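Local coordinates for intracellular sulfur oxidation protein dsrF (PDB 2HY5), which is of uncertain function but could take part in the oxidation of intracellular sulfur in Allochromatium vinosum, at residues Y81-S86 against A121-L126; L92-L97 against F111-E116. All coordinates share one frame; numbering follows the deposited sequence.

Contact 1: residues Y81-S86 against A121-L126; sequences YVDRDS and ARVSEL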
loop_
_atom_site.group_PDB
_atom_site.type_symbol
_atom_site.label_atom_id
_atom_site.label_comp_id
_atom_site.label_asym_id
_atom_site.label_seq_id
_atom_site.Cartn_x
_atom_site.Cartn_y
_atom_site.Cartn_z
ATOM N N TYR B 81 17.175 -3.611 -18.178
ATOM C CA TYR B 81 17.524 -4.914 -17.622
ATOM C C TYR B 81 16.384 -5.631 -16.925
ATOM O O TYR B 81 15.530 -5.010 -16.296
ATOM C CB TYR B 81 18.675 -4.764 -16.628
ATOM C CG TYR B 81 19.903 -4.091 -17.193
ATOM C CD1 TYR B 81 20.180 -2.752 -16.917
ATOM C CD2 TYR B 81 20.795 -4.797 -17.995
ATOM C CE1 TYR B 81 21.322 -2.133 -17.426
ATOM C CE2 TYR B 81 21.935 -4.192 -18.508
ATOM C CZ TYR B 81 22.193 -2.862 -18.220
ATOM O OH TYR B 81 23.325 -2.271 -18.726
ATOM N N VAL B 82 16.403 -6.958 -17.017
ATOM C CA VAL B 82 15.387 -7.798 -16.394
ATOM C C VAL B 82 16.090 -8.907 -15.622
ATOM O O VAL B 82 16.928 -9.616 -16.174
ATOM C CB VAL B 82 14.457 -8.424 -17.455
ATOM C CG1 VAL B 82 13.382 -9.261 -16.778
ATOM C CG2 VAL B 82 13.824 -7.321 -18.289
ATOM N N ASP B 83 15.748 -9.042 -14.343
ATOM C CA ASP B 83 16.353 -10.050 -13.471
ATOM C C ASP B 83 15.945 -11.464 -13.876
ATOM O O ASP B 83 14.773 -11.807 -13.829
ATOM C CB ASP B 83 15.945 -9.786 -12.019
ATOM C CG ASP B 83 16.595 -10.748 -11.050
ATOM O OD1 ASP B 83 17.844 -10.770 -10.985
ATOM O OD2 ASP B 83 15.861 -11.484 -10.355
ATOM N N ARG B 84 16.916 -12.294 -14.247
ATOM C CA ARG B 84 16.591 -13.654 -14.678
ATOM C C ARG B 84 15.950 -14.516 -13.595
ATOM O O ARG B 84 15.087 -15.338 -13.888
ATOM C CB ARG B 84 17.840 -14.360 -15.238
ATOM C CG ARG B 84 18.811 -14.908 -14.207
ATOM C CD ARG B 84 20.092 -15.395 -14.892
ATOM N NE ARG B 84 19.856 -16.475 -15.849
ATOM C CZ ARG B 84 19.773 -17.764 -15.524
ATOM N NH1 ARG B 84 19.911 -18.145 -14.262
ATOM N NH2 ARG B 84 19.553 -18.675 -16.465
ATOM N N ASP B 85 16.360 -14.338 -12.347
ATOM C CA ASP B 85 15.793 -15.133 -11.263
ATOM C C ASP B 85 14.315 -14.816 -11.068
ATOM O O ASP B 85 13.514 -15.707 -10.785
ATOM C CB ASP B 85 16.570 -14.885 -9.972
ATOM C CG ASP B 85 17.978 -15.443 -10.030
ATOM O OD1 ASP B 85 18.796 -15.122 -9.142
ATOM O OD2 ASP B 85 18.266 -16.218 -10.968
ATOM N N SER B 86 13.960 -13.545 -11.229
ATOM C CA SER B 86 12.570 -13.114 -11.087
ATOM C C SER B 86 11.701 -13.745 -12.173
ATOM O O SER B 86 10.570 -14.160 -11.911
ATOM C CB SER B 86 12.483 -11.593 -11.170
ATOM O OG SER B 86 13.194 -11.004 -10.098
ATOM N N ALA B 121 24.275 -11.300 -9.892
ATOM C CA ALA B 121 25.542 -10.603 -9.670
ATOM C C ALA B 121 25.609 -9.328 -10.503
ATOM O O ALA B 121 26.092 -8.298 -10.040
ATOM C CB ALA B 121 26.713 -11.519 -10.013
ATOM N N ARG B 122 25.119 -9.400 -11.737
ATOM C CA ARG B 122 25.121 -8.243 -12.625
ATOM C C ARG B 122 24.176 -7.175 -12.080
ATOM O O ARG B 122 24.457 -5.978 -12.164
ATOM C CB ARG B 122 24.688 -8.669 -14.030
ATOM C CG ARG B 122 24.588 -7.542 -15.046
ATOM C CD ARG B 122 25.915 -6.818 -15.251
ATOM N NE ARG B 122 25.801 -5.803 -16.298
ATOM C CZ ARG B 122 26.680 -4.826 -16.502
ATOM N NH1 ARG B 122 27.755 -4.721 -15.730
ATOM N NH2 ARG B 122 26.481 -3.947 -17.474
ATOM N N VAL B 123 23.051 -7.612 -11.523
ATOM C CA VAL B 123 22.083 -6.684 -10.946
ATOM C C VAL B 123 22.755 -5.908 -9.816
ATOM O O VAL B 123 22.680 -4.679 -9.755
ATOM C CB VAL B 123 20.855 -7.438 -10.372
ATOM C CG1 VAL B 123 19.954 -6.476 -9.594
ATOM C CG2 VAL B 123 20.071 -8.079 -11.496
ATOM N N SER B 124 23.425 -6.637 -8.929
ATOM C CA SER B 124 24.106 -6.015 -7.801
ATOM C C SER B 124 25.150 -5.029 -8.303
ATOM O O SER B 124 25.342 -3.966 -7.715
ATOM C CB SER B 124 24.783 -7.080 -6.929
ATOM O OG SER B 124 23.826 -7.928 -6.315
ATOM N N GLU B 125 25.813 -5.385 -9.398
ATOM C CA GLU B 125 26.845 -4.532 -9.978
ATOM C C GLU B 125 26.239 -3.233 -10.484
ATOM O O GLU B 125 26.779 -2.151 -10.247
ATOM C CB GLU B 125 27.549 -5.257 -11.128
ATOM C CG GLU B 125 28.728 -4.490 -11.712
ATOM C CD GLU B 125 29.431 -5.242 -12.831
ATOM O OE1 GLU B 125 30.468 -4.742 -13.322
ATOM O OE2 GLU B 125 28.952 -6.329 -13.224
ATOM N N LEU B 126 25.117 -3.342 -11.187
ATOM C CA LEU B 126 24.442 -2.163 -11.715
ATOM C C LEU B 126 24.023 -1.251 -10.569
ATOM O O LEU B 126 24.119 -0.027 -10.671
ATOM C CB LEU B 126 23.222 -2.582 -12.544
ATOM C CG LEU B 126 23.546 -3.295 -13.857
ATOM C CD1 LEU B 126 22.285 -3.914 -14.437
ATOM C CD2 LEU B 126 24.172 -2.304 -14.835
HETATM O O HOH W 1 25.285 -4.459 -20.171
#

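Contact 2: residues L92-L97 against F111-E116; sequences LTQDDL and FDNIVE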
loop_
_atom_site.group_PDB
_atom_site.type_symbol
_atom_site.label_atom_id
_atom_site.label_comp_id
_atom_site.label_asym_id
_atom_site.label_seq_id
_atom_site.Cartn_x
_atom_site.Cartn_y
_atom_site.Cartn_z
ATOM N N LEU B 92 8.379 -17.464 -16.295
ATOM C CA LEU B 92 8.434 -16.676 -17.515
ATOM C C LEU B 92 9.793 -16.792 -18.184
ATOM O O LEU B 92 10.785 -17.137 -17.546
ATOM C CB LEU B 92 8.159 -15.201 -17.209
ATOM C CG LEU B 92 6.833 -14.824 -16.550
ATOM C CD1 LEU B 92 6.829 -13.330 -16.280
ATOM C CD2 LEU B 92 5.667 -15.209 -17.451
ATOM N N THR B 93 9.823 -16.510 -19.481
ATOM C CA THR B 93 11.061 -16.537 -20.243
ATOM C C THR B 93 11.072 -15.220 -21.000
ATOM O O THR B 93 10.066 -14.504 -21.009
ATOM C CB THR B 93 11.097 -17.708 -21.244
ATOM O OG1 THR B 93 10.162 -17.470 -22.303
ATOM C CG2 THR B 93 10.737 -19.007 -20.545
ATOM N N GLN B 94 12.187 -14.884 -21.636
ATOM C CA GLN B 94 12.229 -13.623 -22.363
ATOM C C GLN B 94 11.170 -13.591 -23.463
ATOM O O GLN B 94 10.759 -12.518 -23.907
ATOM C CB GLN B 94 13.625 -13.376 -22.946
ATOM C CG GLN B 94 13.705 -12.104 -23.793
ATOM C CD GLN B 94 15.040 -11.387 -23.682
ATOM O OE1 GLN B 94 16.101 -12.009 -23.727
ATOM N NE2 GLN B 94 14.990 -10.068 -23.552
ATOM N N ASP B 95 10.716 -14.767 -23.887
ATOM C CA ASP B 95 9.693 -14.853 -24.927
ATOM C C ASP B 95 8.345 -14.303 -24.462
ATOM O O ASP B 95 7.468 -14.024 -25.281
ATOM C CB ASP B 95 9.523 -16.304 -25.390
ATOM C CG ASP B 95 10.594 -16.732 -26.379
ATOM O OD1 ASP B 95 11.794 -16.613 -26.056
ATOM O OD2 ASP B 95 10.233 -17.188 -27.484
ATOM N N ASP B 96 8.181 -14.146 -23.152
ATOM C CA ASP B 96 6.934 -13.627 -22.593
ATOM C C ASP B 96 6.942 -12.109 -22.483
ATOM O O ASP B 96 5.922 -11.494 -22.157
ATOM C CB ASP B 96 6.691 -14.206 -21.195
ATOM C CG ASP B 96 6.365 -15.684 -21.220
ATOM O OD1 ASP B 96 7.161 -16.476 -20.673
ATOM O OD2 ASP B 96 5.309 -16.046 -21.782
ATOM N N LEU B 97 8.091 -11.505 -22.755
ATOM C CA LEU B 97 8.231 -10.060 -22.641
ATOM C C LEU B 97 8.188 -9.341 -23.978
ATOM O O LEU B 97 8.447 -9.931 -25.028
ATOM C CB LEU B 97 9.543 -9.730 -21.928
ATOM C CG LEU B 97 9.776 -10.529 -20.643
ATOM C CD1 LEU B 97 11.146 -10.204 -20.084
ATOM C CD2 LEU B 97 8.681 -10.217 -19.628
ATOM N N PHE B 111 18.658 -1.668 -33.325
ATOM C CA PHE B 111 18.371 -2.928 -32.647
ATOM C C PHE B 111 16.877 -3.173 -32.466
ATOM O O PHE B 111 16.139 -2.290 -32.026
ATOM C CB PHE B 111 19.056 -2.952 -31.283
ATOM C CG PHE B 111 20.553 -2.984 -31.360
ATOM C CD1 PHE B 111 21.213 -4.096 -31.876
ATOM C CD2 PHE B 111 21.309 -1.902 -30.921
ATOM C CE1 PHE B 111 22.601 -4.128 -31.951
ATOM C CE2 PHE B 111 22.701 -1.926 -30.992
ATOM C CZ PHE B 111 23.346 -3.043 -31.507
ATOM N N ASP B 112 16.446 -4.386 -32.800
ATOM C CA ASP B 112 15.047 -4.789 -32.681
ATOM C C ASP B 112 14.632 -4.886 -31.214
ATOM O O ASP B 112 13.466 -4.679 -30.872
ATOM C CB ASP B 112 14.847 -6.148 -33.359
ATOM C CG ASP B 112 15.147 -6.108 -34.845
ATOM O OD1 ASP B 112 15.971 -5.268 -35.269
ATOM O OD2 ASP B 112 14.575 -6.932 -35.586
ATOM N N ASN B 113 15.583 -5.215 -30.347
ATOM C CA ASN B 113 15.279 -5.341 -28.929
ATOM C C ASN B 113 16.517 -5.136 -28.073
ATOM O O ASN B 113 17.550 -5.768 -28.290
ATOM C CB ASN B 113 14.669 -6.720 -28.644
ATOM C CG ASN B 113 14.236 -6.884 -27.194
ATOM O OD1 ASN B 113 13.937 -5.904 -26.510
ATOM N ND2 ASN B 113 14.182 -8.127 -26.728
ATOM N N ILE B 114 16.410 -4.243 -27.099
ATOM C CA ILE B 114 17.524 -3.985 -26.207
ATOM C C ILE B 114 17.273 -4.511 -24.797
ATOM O O ILE B 114 18.118 -4.364 -23.915
ATOM C CB ILE B 114 17.874 -2.474 -26.162
ATOM C CG1 ILE B 114 16.613 -1.624 -26.001
ATOM C CG2 ILE B 114 18.589 -2.081 -27.443
ATOM C CD1 ILE B 114 15.898 -1.795 -24.690
ATOM N N VAL B 115 16.113 -5.123 -24.580
ATOM C CA VAL B 115 15.805 -5.678 -23.266
ATOM C C VAL B 115 16.780 -6.821 -23.008
ATOM O O VAL B 115 16.844 -7.791 -23.778
ATOM C CB VAL B 115 14.362 -6.219 -23.196
ATOM C CG1 VAL B 115 14.124 -6.889 -21.849
ATOM C CG2 VAL B 115 13.372 -5.083 -23.388
ATOM N N GLU B 116 17.543 -6.700 -21.929
ATOM C CA GLU B 116 18.526 -7.717 -21.585
ATOM C C GLU B 116 18.257 -8.417 -20.262
ATOM O O GLU B 116 18.086 -7.772 -19.230
ATOM C CB GLU B 116 19.921 -7.094 -21.549
ATOM C CG GLU B 116 20.999 -8.053 -21.088
ATOM C CD GLU B 116 22.390 -7.459 -21.183
ATOM O OE1 GLU B 116 22.658 -6.439 -20.514
ATOM O OE2 GLU B 116 23.216 -8.014 -21.935
HETATM O O HOH W 2 12.377 -8.832 -24.696
#

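Contact 1: residues Y81-S86 against A121-L126
The Tyr81 ring lies face-on against Leu126, on the inner side of helix 120-129. From CB, which is directed at the helix, the torsion about CA-CB puts CG anti to the carbonyl carbon (chi1 -55°). CG already lies 3.6 Å from Leu126 CD1, and CD1 of the ring comes to 3.5 Å from the same methyl. That methyl stands almost over the ring centre, 14° off the normal, a CH-pi contact through the face. Farther out, Tyr81 CE1 meets both Leu126 methyls, and CZ keeps them about equally near. At the tip, Tyr81 OH is 3.8 Å from Arg122 NH2, too far for a direct bond; a water in the ring plane joins the two, accepting from Arg122 NH2 at 3.0 Å and lying at a longer distance from the hydroxyl. The guanidinium plane stands nearly perpendicular to the ring, with Leu126 CD2 over one of its faces, while its NH1 forms a salt bridge with Glu125 OE2, with a long, weak hydrogen bond. Strand 79-83 is an inner strand of the five-stranded parallel sheet. Helix 120-129 packs across it at 131° between the short segment axes, as the helical link of the beta-alpha-beta crossover from strand 115-118 to strand 132-135. One turn before Leu126, Val123 CG2 sits 3.5 Å from Asp83 OD1, and Phe23 of the neighbouring DsrH chain packs on both residues. The other carboxylate oxygen of Asp83 turns to its own chain: as N-cap of helix 84-89, OD2 accepts from Ser86 N at 2.9 Å, from above the carboxylate plane, and from Ser86 OG at 2.7 Å through the anti lone pair. The two bonds on one oxygen restrict the carboxylate's rotation, and Ser86 OG is bonded in turn to Asp45 N.

Contact 2: residues L92-L97 against F111-E116
Gln94 reaches across to strand 115-118 with its amide nitrogen: NE2 donates to Val115 O over 2.9 Å, with an N-H...O angle of 149°. The acceptor lies close to the amide plane of Gln94, but seen from Val115 the donor stands well above the carbonyl plane. NE2 also lies alongside the valine side chain, 3.7 Å from Val115 CG1, and gives a second hydrogen bond, to a water 3.1 Å away. That water accepts from Asn113 ND2 as well, at 2.8 Å, linking two amide nitrogens that do not bond each other. With CG anti to the backbone N (chi1 176°), the glutamine chain extends toward the strand before bending at its second torsion. Cutting the side chain back to an alanine is likely to leave Val115 O without this donor and the water without one of its two amide donors. The bond pins the loop after helix 84-89 to the backbone of residues 111-116, which lead into strand 115-118, an edge strand of the parallel sheet within this chain. On the strand side, Asn113 closes an Asx turn: its OD1 accepts from Val115 N at 3.0 Å and also from Ile100 N, so the amide that directs ND2 at the water is anchored through its oxygen. On the loop side, Gln94 opens a short 3-10 turn in which Leu97 N bonds back to Gln94 O. Thr93 OG1 accepts from Asp95 N, an ST turn, and Thr93 N donates to the anti lone pair of Asp96 OD1 at 2.9 Å, tying the turn's two ends together. The second oxygen of that carboxylate, Asp96 OD2, forms a salt bridge to Arg75 of the DsrH chain.

The two contacts, with centres about 14 Å apart, meet along the neighbouring strands 79-83 and 115-118, where Val82 N and Glu116 O, 2.9 Å apart, probably form a hydrogen bond. Alternating side chains send Tyr81 of contact 1 toward helix 120-129, beside Glu116 of contact 2, and Val82 to the opposite face of the sheet, placing its CG2 3.6 Å from Val115 CG1 and its CG1 4.1 Å from Leu97 CD1, both in contact 2. Strand 115-118 then runs on into helix 120-129, so residues 111-116 and 121-126 are nearly consecutive. DsrH lies beside both contacts.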